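Side-chain contacts in short-chain dehydrogenase/reductase SDR (Vibrio parahaemolyticus, PDB 3GUY), which probably catalyses NAD(P)-dependent oxidation or reduction, as a member of the short-chain dehydrogenase/reductase family: residues D[82-87]-D[93-98]; D[128-133]-D[141-146]; D[156-161]-D[168-173]. The protein carries 2 engineered substitutions. All blocks are in the same frame, centred on the assembly; numbering follows the deposited sequence.

Contact 1 of 3, residues D[82-87]-D[93-98]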
# COMPACT_ATOMS: atom_id res chain seq x y z
N SER D 82 -0.66 -18.48 -13.74
CA SER D 82 0.62 -19.06 -14.13
C SER D 82 1.71 -18.07 -13.83
O SER D 82 1.44 -16.91 -13.55
CB SER D 82 0.60 -19.45 -15.60
OG SER D 82 0.59 -18.33 -16.49
N GLY D 83 2.94 -18.56 -13.80
CA GLY D 83 4.10 -17.78 -13.48
C GLY D 83 4.97 -17.62 -14.70
O GLY D 83 4.93 -18.42 -15.65
N TYR D 84 5.74 -16.55 -14.69
CA TYR D 84 6.83 -16.40 -15.62
C TYR D 84 7.72 -15.33 -15.07
O TYR D 84 7.23 -14.32 -14.55
CB TYR D 84 6.31 -16.00 -17.00
CG TYR D 84 7.40 -15.74 -18.02
CD1 TYR D 84 8.20 -16.78 -18.51
CD2 TYR D 84 7.57 -14.48 -18.56
CE1 TYR D 84 9.16 -16.55 -19.51
CE2 TYR D 84 8.50 -14.23 -19.54
CZ TYR D 84 9.32 -15.26 -19.99
OH TYR D 84 10.22 -14.96 -20.94
N PHE D 85 9.03 -15.53 -15.17
CA PHE D 85 9.97 -14.70 -14.41
C PHE D 85 11.25 -14.38 -15.17
O PHE D 85 11.47 -14.91 -16.25
CB PHE D 85 10.30 -15.46 -13.15
CG PHE D 85 9.09 -15.85 -12.35
CD1 PHE D 85 8.44 -14.91 -11.59
CD2 PHE D 85 8.60 -17.15 -12.39
CE1 PHE D 85 7.31 -15.26 -10.84
CE2 PHE D 85 7.49 -17.52 -11.67
CZ PHE D 85 6.83 -16.57 -10.89
N GLY D 86 12.08 -13.53 -14.56
CA GLY D 86 13.37 -13.11 -15.11
C GLY D 86 13.47 -11.58 -15.17
O GLY D 86 12.48 -10.86 -15.09
N LEU D 87 14.69 -11.09 -15.35
CA LEU D 87 14.92 -9.68 -15.52
C LEU D 87 14.09 -9.21 -16.72
O LEU D 87 14.00 -9.94 -17.73
CB LEU D 87 16.41 -9.44 -15.77
CG LEU D 87 17.39 -9.57 -14.61
CD1 LEU D 87 18.84 -9.50 -15.15
CD2 LEU D 87 17.10 -8.47 -13.55
N PRO D 93 8.49 -11.33 -25.05
CA PRO D 93 7.18 -10.70 -25.06
C PRO D 93 6.00 -11.62 -25.27
O PRO D 93 4.92 -11.33 -24.76
CB PRO D 93 7.29 -9.70 -26.22
CG PRO D 93 8.73 -9.36 -26.29
CD PRO D 93 9.43 -10.64 -25.94
N GLU D 94 6.17 -12.73 -25.98
CA GLU D 94 5.07 -13.69 -26.26
C GLU D 94 4.67 -14.37 -24.94
O GLU D 94 3.50 -14.55 -24.64
CB GLU D 94 5.51 -14.79 -27.22
CG GLU D 94 5.07 -14.66 -28.66
CD GLU D 94 5.08 -16.07 -29.35
OE1 GLU D 94 4.04 -16.49 -29.92
OE2 GLU D 94 6.12 -16.78 -29.29
N GLN D 95 5.67 -14.75 -24.16
CA GLN D 95 5.47 -15.30 -22.83
C GLN D 95 4.84 -14.29 -21.83
O GLN D 95 4.08 -14.69 -20.95
CB GLN D 95 6.78 -15.82 -22.29
CG GLN D 95 7.19 -17.15 -22.94
CD GLN D 95 7.18 -18.25 -21.96
OE1 GLN D 95 6.12 -18.59 -21.35
NE2 GLN D 95 8.36 -18.79 -21.72
N ILE D 96 5.19 -13.02 -21.95
CA ILE D 96 4.54 -11.96 -21.18
C ILE D 96 3.05 -11.86 -21.56
O ILE D 96 2.21 -11.72 -20.69
CB ILE D 96 5.21 -10.56 -21.36
CG1 ILE D 96 6.69 -10.58 -20.86
CG2 ILE D 96 4.32 -9.48 -20.71
CD1 ILE D 96 7.54 -9.31 -21.22
N GLN D 97 2.74 -11.93 -22.84
CA GLN D 97 1.36 -11.94 -23.29
C GLN D 97 0.56 -13.12 -22.71
O GLN D 97 -0.56 -12.92 -22.30
CB GLN D 97 1.24 -11.92 -24.83
CG GLN D 97 -0.24 -11.86 -25.33
CD GLN D 97 -1.09 -10.75 -24.69
OE1 GLN D 97 -0.61 -9.64 -24.47
NE2 GLN D 97 -2.38 -11.05 -24.40
N THR D 98 1.15 -14.31 -22.69
CA THR D 98 0.53 -15.49 -22.05
C THR D 98 0.25 -15.29 -20.57
O THR D 98 -0.79 -15.73 -20.03
CB THR D 98 1.44 -16.71 -22.19
OG1 THR D 98 1.65 -16.95 -23.58
CG2 THR D 98 0.83 -17.94 -21.52
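Gln95 lies across the ring of Tyr84, and tracing it outward from CB gives a worked example of a glutamine whose aliphatic start packs on an aromatic face while its amide reaches past the rim. The CB carbon makes a CH-pi contact, 3.6 Å from the centroid of the Tyr84 ring and shifted toward its rim. CG follows at 4.0 Å from Tyr84 CE1. There the chain bends, and the turn at chi2 (-114°) takes the amide out past the CE1 side of the ring. CD sits 3.6 Å from Tyr84 CE1, and NE2, dipping toward the ring plane, comes nearest of all, 3.2 Å from that same carbon, while OE1 stays 4.0 Å from Tyr84 CD1. Amide and ring are not stacked flat: their planes diverge by 40°. Farther round, the backbone N of Ile96 approaches the ring obliquely, and Ile96 CG1, from a side chain that also packs on Ile108 of the second subunit, makes an apolar contact 4.3 Å from Tyr84 CE2. The Tyr84 hydroxyl is hydrogen-bonded to the backbone N of Asp92, which pins the far end of the ring. The pairing thus folds the loop that leaves strand 75-78 onto the first turn of helix 93-118, a strand-to-helix connection of the Rossmann-type fold.

Contact 2 of 3, residues D[128-133]-D[141-146]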
# COMPACT_ATOMS: atom_id res chain seq x y z
N ILE D 128 -7.96 -16.13 -5.65
CA ILE D 128 -6.62 -16.48 -5.20
C ILE D 128 -5.58 -15.74 -6.03
O ILE D 128 -5.55 -15.84 -7.27
CB ILE D 128 -6.37 -17.97 -5.21
CG1 ILE D 128 -7.43 -18.67 -4.30
CG2 ILE D 128 -4.96 -18.28 -4.75
CD1 ILE D 128 -7.33 -20.13 -4.34
N MET D 129 -4.74 -14.97 -5.33
CA MET D 129 -3.75 -14.14 -6.01
C MET D 129 -2.38 -14.69 -5.62
O MET D 129 -2.08 -15.85 -5.85
CB MET D 129 -3.97 -12.63 -5.67
CG MET D 129 -5.14 -12.01 -6.43
SD MET D 129 -5.77 -10.45 -5.85
CE MET D 129 -6.60 -11.15 -4.38
N SER D 130 -1.56 -13.88 -4.99
CA SER D 130 -0.21 -14.28 -4.64
C SER D 130 0.30 -13.16 -3.76
O SER D 130 -0.27 -12.03 -3.79
CB SER D 130 0.68 -14.40 -5.89
OG SER D 130 2.04 -14.15 -5.56
N THR D 131 1.31 -13.45 -2.94
CA THR D 131 2.00 -12.39 -2.20
C THR D 131 2.63 -11.37 -3.15
O THR D 131 2.78 -10.20 -2.76
CB THR D 131 3.01 -12.92 -1.20
OG1 THR D 131 3.94 -13.79 -1.86
CG2 THR D 131 2.26 -13.73 -0.11
N ALA D 132 2.88 -11.77 -4.39
CA ALA D 132 3.38 -10.84 -5.44
C ALA D 132 2.39 -9.69 -5.77
O ALA D 132 2.76 -8.73 -6.42
CB ALA D 132 3.75 -11.61 -6.71
N ALA D 133 1.12 -9.82 -5.35
CA ALA D 133 0.10 -8.79 -5.52
C ALA D 133 0.28 -7.64 -4.56
O ALA D 133 -0.25 -6.57 -4.76
CB ALA D 133 -1.36 -9.43 -5.33
N SER D 141 8.74 -8.73 -12.52
CA SER D 141 8.08 -7.47 -12.73
C SER D 141 6.69 -7.65 -13.40
O SER D 141 5.77 -6.97 -13.04
CB SER D 141 8.95 -6.52 -13.51
OG SER D 141 9.17 -6.93 -14.84
N THR D 142 6.61 -8.49 -14.42
CA THR D 142 5.33 -8.73 -15.13
C THR D 142 4.37 -9.63 -14.35
O THR D 142 3.14 -9.55 -14.51
CB THR D 142 5.58 -9.36 -16.50
OG1 THR D 142 6.43 -10.52 -16.32
CG2 THR D 142 6.25 -8.31 -17.44
N TYR D 143 4.94 -10.52 -13.53
CA TYR D 143 4.14 -11.33 -12.58
C TYR D 143 3.50 -10.44 -11.55
O TYR D 143 2.30 -10.52 -11.37
CB TYR D 143 4.97 -12.37 -11.88
CG TYR D 143 4.15 -13.34 -11.06
CD1 TYR D 143 3.24 -14.21 -11.67
CD2 TYR D 143 4.29 -13.39 -9.69
CE1 TYR D 143 2.47 -15.09 -10.92
CE2 TYR D 143 3.57 -14.30 -8.94
CZ TYR D 143 2.65 -15.15 -9.56
OH TYR D 143 1.90 -16.03 -8.83
N CYS D 144 4.29 -9.56 -10.94
CA CYS D 144 3.74 -8.59 -10.04
C CYS D 144 2.72 -7.75 -10.78
O CYS D 144 1.62 -7.47 -10.27
CB CYS D 144 4.83 -7.67 -9.43
SG CYS D 144 5.91 -8.48 -8.24
N ALA D 145 3.05 -7.34 -12.00
CA ALA D 145 2.13 -6.49 -12.74
C ALA D 145 0.73 -7.10 -12.82
O ALA D 145 -0.26 -6.43 -12.45
CB ALA D 145 2.66 -6.19 -14.13
N VAL D 146 0.65 -8.35 -13.27
CA VAL D 146 -0.67 -9.06 -13.43
C VAL D 146 -1.39 -9.37 -12.07
O VAL D 146 -2.62 -9.29 -11.96
CB VAL D 146 -0.56 -10.30 -14.34
CG1 VAL D 146 -0.07 -9.92 -15.77
CG2 VAL D 146 0.38 -11.44 -13.75
O HOH W 1 3.41 -16.86 -6.28
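Ser130 is the first residue of 128-133 to meet the helix, bringing CB to 3.6 Å from the hydroxyl OH of Tyr143. Its OG stands 3.8 Å from that Tyr143 OH, too long for a direct bond, and a water spans the gap, 3.1 Å from Ser130 OG and also 3.1 Å from Tyr143 OH. The serine oxygen has a further task: with OG swung to the side opposite the backbone N (chi1 152°), it accepts from the N of Ala132 at 2.8 Å with an N-H...O angle of 157°, an ST turn that fixes its position at the start of the 3-10 turn. Ser130 and Tyr143, with Lys147 four residues after the tyrosine, match the serine and Tyr-x-x-x-Lys signature of short-chain dehydrogenases, so the water-linked pair is consistent with their active site. Beyond Thr131, which faces away from the helix, comes Ala132. Its CB approaches the phenol ring obliquely, 3.5 Å from Tyr143 CE2, and also nears the thiol of Cys144. That sulfur, SG, lies 3.6 Å from Ala132 O. Elsewhere on its ring, Tyr143 makes an edge-to-face contact with Phe85, while Cys144 packs on Ser156 of the second subunit.

Contact 3 of 3, residues D[156-161]-D[168-173]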
# COMPACT_ATOMS: atom_id res chain seq x y z
N SER D 156 -11.74 -2.68 -6.39
CA SER D 156 -12.71 -1.85 -7.04
C SER D 156 -14.10 -2.49 -7.09
O SER D 156 -15.10 -1.80 -6.81
CB SER D 156 -12.22 -1.54 -8.45
OG SER D 156 -10.97 -0.82 -8.39
N VAL D 157 -14.14 -3.75 -7.50
CA VAL D 157 -15.42 -4.51 -7.64
C VAL D 157 -16.02 -4.64 -6.20
O VAL D 157 -17.24 -4.43 -6.00
CB VAL D 157 -15.26 -5.84 -8.42
CG1 VAL D 157 -16.59 -6.64 -8.50
CG2 VAL D 157 -14.70 -5.62 -9.85
N ARG D 158 -15.17 -4.84 -5.17
CA ARG D 158 -15.70 -4.82 -3.79
C ARG D 158 -16.49 -3.56 -3.50
O ARG D 158 -17.56 -3.64 -2.90
CB ARG D 158 -14.61 -4.98 -2.72
CG ARG D 158 -14.07 -6.35 -2.63
CD ARG D 158 -12.88 -6.34 -1.66
NE ARG D 158 -12.69 -7.65 -1.09
CZ ARG D 158 -11.63 -8.02 -0.39
NH1 ARG D 158 -11.59 -9.22 0.17
NH2 ARG D 158 -10.62 -7.18 -0.21
N LEU D 159 -15.99 -2.40 -3.92
CA LEU D 159 -16.74 -1.15 -3.74
C LEU D 159 -18.09 -1.17 -4.52
O LEU D 159 -19.07 -0.71 -4.01
CB LEU D 159 -15.92 0.11 -4.13
CG LEU D 159 -14.62 0.40 -3.38
CD1 LEU D 159 -13.81 1.51 -4.10
CD2 LEU D 159 -14.91 0.76 -1.93
N GLU D 160 -18.12 -1.74 -5.73
CA GLU D 160 -19.37 -1.82 -6.55
C GLU D 160 -20.35 -2.82 -5.93
O GLU D 160 -21.56 -2.82 -6.22
CB GLU D 160 -19.05 -2.25 -7.98
CG GLU D 160 -18.11 -1.28 -8.76
CD GLU D 160 -17.72 -1.75 -10.19
OE1 GLU D 160 -18.17 -2.84 -10.65
OE2 GLU D 160 -16.94 -1.03 -10.88
N LEU D 161 -19.84 -3.69 -5.07
CA LEU D 161 -20.65 -4.70 -4.42
C LEU D 161 -21.11 -4.30 -3.03
O LEU D 161 -21.74 -5.10 -2.34
CB LEU D 161 -19.92 -6.02 -4.39
CG LEU D 161 -19.72 -6.80 -5.69
CD1 LEU D 161 -18.81 -7.98 -5.43
CD2 LEU D 161 -21.03 -7.31 -6.31
N ILE D 168 -16.39 -10.71 -2.05
CA ILE D 168 -15.14 -11.23 -2.57
C ILE D 168 -14.13 -11.46 -1.42
O ILE D 168 -13.90 -10.59 -0.60
CB ILE D 168 -14.52 -10.27 -3.63
CG1 ILE D 168 -15.42 -10.16 -4.86
CG2 ILE D 168 -13.17 -10.79 -4.09
CD1 ILE D 168 -15.00 -9.02 -5.82
N ILE D 169 -13.55 -12.65 -1.40
CA ILE D 169 -12.55 -13.08 -0.39
C ILE D 169 -11.20 -13.11 -1.11
O ILE D 169 -11.08 -13.66 -2.21
CB ILE D 169 -12.83 -14.49 0.19
CG1 ILE D 169 -14.29 -14.63 0.66
CG2 ILE D 169 -11.79 -14.90 1.32
CD1 ILE D 169 -14.72 -13.59 1.52
N ALA D 170 -10.23 -12.40 -0.54
CA ALA D 170 -8.91 -12.27 -1.18
C ALA D 170 -7.94 -13.18 -0.48
O ALA D 170 -7.83 -13.17 0.72
CB ALA D 170 -8.41 -10.81 -1.14
N VAL D 171 -7.25 -14.00 -1.24
CA VAL D 171 -6.30 -14.94 -0.68
C VAL D 171 -4.96 -14.71 -1.38
O VAL D 171 -4.93 -14.61 -2.61
CB VAL D 171 -6.74 -16.40 -0.96
CG1 VAL D 171 -5.78 -17.35 -0.30
CG2 VAL D 171 -8.25 -16.62 -0.53
N TYR D 172 -3.89 -14.63 -0.58
CA TYR D 172 -2.54 -14.33 -1.06
C TYR D 172 -1.55 -15.37 -0.57
O TYR D 172 -1.01 -15.24 0.54
CB TYR D 172 -2.06 -12.94 -0.58
CG TYR D 172 -3.00 -11.80 -0.91
CD1 TYR D 172 -2.91 -11.12 -2.13
CD2 TYR D 172 -3.99 -11.43 -0.04
CE1 TYR D 172 -3.77 -10.07 -2.43
CE2 TYR D 172 -4.89 -10.36 -0.34
CZ TYR D 172 -4.74 -9.68 -1.53
OH TYR D 172 -5.64 -8.68 -1.82
N PRO D 173 -1.35 -16.43 -1.36
CA PRO D 173 -0.35 -17.40 -0.99
C PRO D 173 1.04 -16.98 -1.39
O PRO D 173 1.23 -16.34 -2.45
CB PRO D 173 -0.75 -18.65 -1.77
CG PRO D 173 -1.85 -18.28 -2.64
CD PRO D 173 -2.29 -16.91 -2.39
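The guanidinium group of Arg158 meets the carbonyl of Ile168 edge-on, with Ile168 O almost exactly in the guanidinium plane. Two nitrogens grip this one oxygen side-on: NH1 donates to Ile168 O at 2.8 Å and nearly straight, 160° at the hydrogen, whereas NE donates to Ile168 O at 3.2 Å with a more bent 138°. Seen from the carbonyl, both donors rise above the same face of its plane rather than following a lone pair. The faces of the guanidinium have no squarely stacked partner on the strand; Ala170 N and Ile169 CA approach obliquely, and Ala170 CB is 3.8 Å from Arg158 NH1. The arginine chain runs extended from CG to NE, and on its way CG passes 4.1 Å from Ile168 CB. Beside this polar grip, the tip of Ile168 meets an apolar pair, Val157 near the end of the helix and Leu161 just beyond it, its CD1 lying 3.9 Å from Val157 CG1 and 4.0 Å from Leu161 CD1, each side chain crossing it at about a right angle. Helix and strand run nearly antiparallel, as expected in a beta-alpha-beta crossover. Arg158 NH2 also makes salt bridges to Asp217 and Glu155, so the positive charge is probably offset by two carboxylates while NE and NH1 supply a main-chain oxygen with two hydrogen bonds.

Read from the N terminus, the three contacts follow one another in series; none nests within or crosses another. Contact 1 closes a five-residue turn, 88-92, within the connection from strand 75-78 to helix 93-118; contact 2 closes 134-140 between strand 124-128 and helix 141-160; contact 3 closes the return from that helix to strand 167-174. Contacts 1 and 2 touch where Ser82 packs on Tyr143 and Ile96 on Thr142, tying helix 93-118 and its preceding loop to helix 141-160. Contacts 2 and 3 share helix 141-160 and adjoin through probable backbone hydrogen bonds from Met129 to Val171 and Thr131 to Pro173. All three border the second subunit.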